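Local atomic coordinates of spherulin-4 (PDB entry 5C5G), a protein that belongs to the glycoside hydrolases, binds N-acetyl-D-galactosamine and probably acts on galactosaminogalactan during its biosynthesis. Residues 36-41 with 247-252; 160-165 with 196-201. One frame throughout, in Å; residues are numbered along the deposited sequence.

How the interactions relate
Both contacts attach outer elements to strands of one closed, eight-stranded parallel barrel. Interaction 1 sets the last helix, 245-252, against the start of strand 38-42, the second in barrel order; interaction 2 sets the loop before strand 167-172 against the start of strand 198-203, the seventh. Their centres are 18 Å apart and their nearest atoms about 7 Å apart, so they do not touch. Along the chain, interaction 2 is nested inside the span closed by interaction 1. Y15, Y76, D116 and E172 bind N-acetyl-D-galactosamine, which is absent from this model. Interaction 1 lies away from that site, whereas in interaction 2 the side chain of L198 is about 12 Å from that of E172.

Interaction 1 of 2, residues 36-41 with 247-252; sequences VNFTVV and EFVDLM
F38 and V249 meet where the last helix of the (beta/alpha)8 barrel, 245-252, passes the entry to the second barrel strand, 38-42. Their side chains cross at about a right angle, and the outer end of the ring does the touching: V249 CG1 is 3.9 Å from F38 CZ and 4.1 Å from F38 CE2. The torsions explain the meeting. F38 CG lies beside its backbone N and anti to the carbonyl carbon (chi1 -66°), which brings the far end of the ring nearer the helix than its CB bond alone would suggest. On V249, CG1 is the branch anti to the backbone N (chi1 -179°), and this branch meets the phenyl group.

V36, in the loop just before the strand, packs on the ring. Its CG1 stands 3.6 Å above one face of the F38 ring, displaced toward the rim, while its other branch, CG2, turns to the helix. No hydrogen bond joins the segments, which bury 142 Å² between them; the one apolar side-chain pair is F38 with V249, and all four touching residues are buried. V10 of the first strand, 9-13, touches V36, F38 and M252, while V29 of helix 24-32 touches both F38 and V249. At the C-terminal end of the helix the selenomethionine M252 is met through its backbone, with V36 CG2 4.4 Å from M252 C.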
loop_
_atom_site.group_PDB
_atom_site.type_symbol
_atom_site.label_atom_id
_atom_site.label_comp_id
_atom_site.label_asym_id
_atom_site.label_seq_id
_atom_site.Cartn_x
_atom_site.Cartn_y
_atom_site.Cartn_z
ATOM N N VAL A 36 -0.361 -14.839 5.916
ATOM C CA VAL A 36 -0.719 -13.431 5.821
ATOM C C VAL A 36 -0.316 -12.929 4.453
ATOM O O VAL A 36 0.766 -13.253 3.964
ATOM C CB VAL A 36 -0.020 -12.599 6.919
ATOM C CG1 VAL A 36 -0.227 -11.106 6.702
ATOM C CG2 VAL A 36 -0.550 -13.008 8.266
ATOM N N ASN A 37 -1.195 -12.169 3.808
ATOM C CA ASN A 37 -0.879 -11.507 2.539
ATOM C C ASN A 37 -0.385 -10.099 2.774
ATOM O O ASN A 37 -0.989 -9.354 3.556
ATOM C CB ASN A 37 -2.113 -11.499 1.646
ATOM C CG ASN A 37 -2.541 -12.886 1.260
ATOM O OD1 ASN A 37 -1.700 -13.727 0.948
ATOM N ND2 ASN A 37 -3.837 -13.143 1.294
ATOM N N PHE A 38 0.701 -9.758 2.094
ATOM C CA PHE A 38 1.362 -8.474 2.237
ATOM C C PHE A 38 1.298 -7.724 0.919
ATOM O O PHE A 38 1.680 -8.254 -0.125
ATOM C CB PHE A 38 2.830 -8.658 2.620
ATOM C CG PHE A 38 3.051 -9.262 3.983
ATOM C CD1 PHE A 38 2.979 -10.629 4.176
ATOM C CD2 PHE A 38 3.355 -8.469 5.061
ATOM C CE1 PHE A 38 3.194 -11.189 5.422
ATOM C CE2 PHE A 38 3.560 -9.027 6.313
ATOM C CZ PHE A 38 3.490 -10.387 6.484
ATOM N N THR A 39 0.834 -6.487 0.974
ATOM C CA THR A 39 0.855 -5.584 -0.168
ATOM C C THR A 39 1.978 -4.606 0.104
ATOM O O THR A 39 1.886 -3.854 1.076
ATOM C CB THR A 39 -0.454 -4.820 -0.294
ATOM O OG1 THR A 39 -1.515 -5.757 -0.492
ATOM C CG2 THR A 39 -0.408 -3.863 -1.481
ATOM N N VAL A 40 3.022 -4.605 -0.717
ATOM C CA VAL A 40 4.238 -3.880 -0.390
ATOM C C VAL A 40 4.511 -2.861 -1.482
ATOM O O VAL A 40 4.743 -3.220 -2.631
ATOM C CB VAL A 40 5.401 -4.859 -0.252
ATOM C CG1 VAL A 40 6.700 -4.119 0.043
ATOM C CG2 VAL A 40 5.112 -5.900 0.827
ATOM N N VAL A 41 4.485 -1.583 -1.124
ATOM C CA VAL A 41 4.757 -0.533 -2.094
ATOM C C VAL A 41 6.231 -0.197 -2.052
ATOM O O VAL A 41 6.766 0.145 -0.991
ATOM C CB VAL A 41 3.971 0.737 -1.784
ATOM C CG1 VAL A 41 4.224 1.781 -2.842
ATOM C CG2 VAL A 41 2.476 0.424 -1.666
ATOM N N GLU A 247 4.436 -7.419 16.606
ATOM C CA GLU A 247 3.185 -7.634 17.324
ATOM C C GLU A 247 1.991 -7.302 16.430
ATOM O O GLU A 247 1.005 -8.029 16.417
ATOM C CB GLU A 247 3.135 -6.802 18.610
ATOM C CG GLU A 247 4.057 -7.297 19.708
ATOM C CD GLU A 247 5.490 -6.783 19.614
ATOM O OE1 GLU A 247 5.898 -6.152 18.620
ATOM O OE2 GLU A 247 6.240 -7.044 20.578
ATOM N N PHE A 248 2.078 -6.201 15.696
ATOM C CA PHE A 248 1.042 -5.841 14.748
ATOM C C PHE A 248 0.812 -6.960 13.734
ATOM O O PHE A 248 -0.317 -7.376 13.515
ATOM C CB PHE A 248 1.410 -4.518 14.051
ATOM C CG PHE A 248 0.633 -4.240 12.799
ATOM C CD1 PHE A 248 -0.744 -4.136 12.812
ATOM C CD2 PHE A 248 1.285 -4.108 11.595
ATOM C CE1 PHE A 248 -1.442 -3.898 11.632
ATOM C CE2 PHE A 248 0.587 -3.858 10.431
ATOM C CZ PHE A 248 -0.776 -3.763 10.458
ATOM N N VAL A 249 1.879 -7.460 13.118
ATOM C CA VAL A 249 1.697 -8.491 12.115
ATOM C C VAL A 249 1.163 -9.781 12.760
ATOM O O VAL A 249 0.325 -10.461 12.175
ATOM C CB VAL A 249 2.963 -8.724 11.294
ATOM C CG1 VAL A 249 2.703 -9.794 10.237
ATOM C CG2 VAL A 249 3.380 -7.432 10.624
ATOM N N ASP A 250 1.609 -10.108 13.970
ATOM C CA ASP A 250 1.073 -11.271 14.675
ATOM C C ASP A 250 -0.445 -11.146 14.847
ATOM O O ASP A 250 -1.181 -12.124 14.727
ATOM C CB ASP A 250 1.708 -11.439 16.071
ATOM C CG ASP A 250 3.121 -12.014 16.032
ATOM O OD1 ASP A 250 3.574 -12.482 14.970
ATOM O OD2 ASP A 250 3.776 -12.014 17.100
ATOM N N LEU A 251 -0.914 -9.945 15.151
ATOM C CA LEU A 251 -2.342 -9.730 15.337
ATOM C C LEU A 251 -3.077 -9.815 14.009
ATOM O O LEU A 251 -4.218 -10.276 13.944
ATOM C CB LEU A 251 -2.596 -8.364 15.973
ATOM C CG LEU A 251 -2.192 -8.304 17.438
ATOM C CD1 LEU A 251 -2.100 -6.847 17.871
ATOM C CD2 LEU A 251 -3.182 -9.078 18.312
HETATM N N MSE A 252 -2.433 -9.387 12.937
HETATM C CA MSE A 252 -3.010 -9.530 11.607
HETATM C C MSE A 252 -3.114 -11.003 11.215
HETATM O O MSE A 252 -4.021 -11.379 10.470
HETATM C CB MSE A 252 -2.214 -8.714 10.586
HETATM C CG MSE A 252 -2.291 -7.214 10.885
HETATM SE SE MSE A 252 -3.988 -6.422 10.326
HETATM C CE MSE A 252 -3.610 -6.378 8.437
#

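Interaction 2 of 2, residues 160-165 with 196-201; sequences RYLSTA and DQLCAV
Over the nitrogen end of the flat Q197 amide lies L162 CB, 3.8 Å from Q197 NE2, and nearly all of that separation is height above the amide plane. The two ends of the amide have separate polar partners. OE1 accepts from the backbone N of H194, while NE2 gives a hydrogen bond to a water 3.1 Å away. Bonds at both ends would be expected to restrain the amide's rotation. Q197 CG sits beside its backbone N (chi1 -61°) and the chain is extended beyond it, which carries the amide out to the turn 160-164, whose backbone angles are helical.

The water bound by NE2 also donates to A165 O, 2.9 Å from its oxygen, and thus bridges the segments. A second water lies 2.9 Å from both L162 O and Q197 O and can donate to either, although it has more acceptors in reach than protons. Beside these polar contacts the leucines meet obliquely through one branch each, with L162 CD2 4.0 Å from L198 CD2. The turn is itself secured at Y161 O, which accepts from T164 N and, at 2.7 Å, from T164 OG1 in the carbonyl plane on a lone pair.

Q197 also pairs through its backbone with T168 of strand 167-172. The contact therefore joins the loop leading into the sixth strand to the start of the seventh, at the N-terminal end of the strands of a (beta/alpha)8 barrel.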
loop_
_atom_site.group_PDB
_atom_site.type_symbol
_atom_site.label_atom_id
_atom_site.label_comp_id
_atom_site.label_asym_id
_atom_site.label_seq_id
_atom_site.Cartn_x
_atom_site.Cartn_y
_atom_site.Cartn_z
ATOM N N ARG A 160 -17.549 7.186 -6.207
ATOM C CA ARG A 160 -17.471 6.762 -7.600
ATOM C C ARG A 160 -16.057 6.412 -8.018
ATOM O O ARG A 160 -15.861 5.703 -9.021
ATOM C CB ARG A 160 -18.060 7.828 -8.520
ATOM C CG ARG A 160 -19.570 7.881 -8.462
ATOM C CD ARG A 160 -20.113 9.144 -9.098
ATOM N NE ARG A 160 -19.967 10.276 -8.194
ATOM C CZ ARG A 160 -20.527 11.466 -8.393
ATOM N NH1 ARG A 160 -20.339 12.424 -7.504
ATOM N NH2 ARG A 160 -21.290 11.691 -9.461
ATOM N N TYR A 161 -15.059 6.864 -7.279
ATOM C CA TYR A 161 -13.692 6.493 -7.602
ATOM C C TYR A 161 -13.308 5.099 -7.107
ATOM O O TYR A 161 -12.361 4.503 -7.615
ATOM C CB TYR A 161 -12.734 7.523 -7.014
ATOM C CG TYR A 161 -12.800 8.905 -7.638
ATOM C CD1 TYR A 161 -13.026 9.079 -8.992
ATOM C CD2 TYR A 161 -12.595 10.042 -6.876
ATOM C CE1 TYR A 161 -13.066 10.342 -9.560
ATOM C CE2 TYR A 161 -12.635 11.320 -7.449
ATOM C CZ TYR A 161 -12.885 11.455 -8.786
ATOM O OH TYR A 161 -12.908 12.691 -9.362
ATOM N N LEU A 162 -14.021 4.566 -6.121
ATOM C CA LEU A 162 -13.576 3.337 -5.481
ATOM C C LEU A 162 -13.512 2.165 -6.445
ATOM O O LEU A 162 -12.633 1.311 -6.324
ATOM C CB LEU A 162 -14.472 2.983 -4.307
ATOM C CG LEU A 162 -14.435 3.984 -3.162
ATOM C CD1 LEU A 162 -15.475 3.613 -2.116
ATOM C CD2 LEU A 162 -13.066 4.106 -2.504
ATOM N N SER A 163 -14.425 2.101 -7.399
ATOM C CA SER A 163 -14.465 0.940 -8.286
ATOM C C SER A 163 -13.381 1.001 -9.368
ATOM O O SER A 163 -13.195 0.020 -10.094
ATOM C CB SER A 163 -15.844 0.777 -8.908
ATOM O OG SER A 163 -16.123 1.879 -9.730
ATOM N N THR A 164 -12.651 2.107 -9.465
ATOM C CA THR A 164 -11.551 2.209 -10.425
ATOM C C THR A 164 -10.242 1.617 -9.912
ATOM O O THR A 164 -9.270 1.498 -10.661
ATOM C CB THR A 164 -11.314 3.668 -10.871
ATOM O OG1 THR A 164 -10.776 4.467 -9.809
ATOM C CG2 THR A 164 -12.604 4.274 -11.341
ATOM N N ALA A 165 -10.206 1.228 -8.648
ATOM C CA ALA A 165 -9.009 0.672 -8.020
ATOM C C ALA A 165 -9.379 -0.622 -7.306
ATOM O O ALA A 165 -10.547 -0.838 -6.942
ATOM C CB ALA A 165 -8.398 1.662 -7.036
ATOM N N ASP A 196 -13.489 -4.573 1.324
ATOM C CA ASP A 196 -12.535 -5.117 0.359
ATOM C C ASP A 196 -11.938 -4.045 -0.549
ATOM O O ASP A 196 -10.912 -4.274 -1.165
ATOM C CB ASP A 196 -13.182 -6.207 -0.500
ATOM C CG ASP A 196 -13.488 -7.477 0.272
ATOM O OD1 ASP A 196 -13.077 -7.598 1.441
ATOM O OD2 ASP A 196 -14.145 -8.372 -0.314
ATOM N N GLN A 197 -12.590 -2.901 -0.643
ATOM C CA GLN A 197 -12.117 -1.787 -1.457
ATOM C C GLN A 197 -11.196 -0.820 -0.728
ATOM O O GLN A 197 -10.705 0.112 -1.352
ATOM C CB GLN A 197 -13.319 -0.999 -1.960
ATOM C CG GLN A 197 -14.242 -1.816 -2.809
ATOM C CD GLN A 197 -15.431 -1.012 -3.234
ATOM O OE1 GLN A 197 -16.261 -0.657 -2.413
ATOM N NE2 GLN A 197 -15.494 -0.663 -4.504
ATOM N N LEU A 198 -11.021 -0.998 0.584
ATOM C CA LEU A 198 -10.497 0.061 1.439
ATOM C C LEU A 198 -9.244 -0.332 2.187
ATOM O O LEU A 198 -9.079 -1.475 2.644
ATOM C CB LEU A 198 -11.556 0.458 2.462
ATOM C CG LEU A 198 -12.930 0.818 1.888
ATOM C CD1 LEU A 198 -13.889 1.145 3.029
ATOM C CD2 LEU A 198 -12.846 1.955 0.897
ATOM N N CYS A 199 -8.363 0.653 2.325
ATOM C CA CYS A 199 -7.136 0.522 3.092
ATOM C C CYS A 199 -7.068 1.630 4.122
ATOM O O CYS A 199 -7.514 2.759 3.883
ATOM C CB CYS A 199 -5.924 0.603 2.161
ATOM S SG CYS A 199 -4.326 0.599 2.943
ATOM N N ALA A 200 -6.483 1.308 5.267
ATOM C CA ALA A 200 -6.283 2.247 6.359
ATOM C C ALA A 200 -4.822 2.265 6.758
ATOM O O ALA A 200 -4.230 1.212 7.001
ATOM C CB ALA A 200 -7.120 1.874 7.554
ATOM N N VAL A 201 -4.280 3.472 6.875
ATOM C CA VAL A 201 -2.918 3.706 7.313
ATOM C C VAL A 201 -2.972 4.596 8.554
ATOM O O VAL A 201 -3.398 5.757 8.477
ATOM C CB VAL A 201 -2.108 4.391 6.211
ATOM C CG1 VAL A 201 -0.740 4.824 6.724
ATOM C CG2 VAL A 201 -1.928 3.459 5.025
HETATM O O HOH W 1 -10.818 1.070 -4.138
HETATM O O HOH W 2 -13.200 -1.666 -6.251
#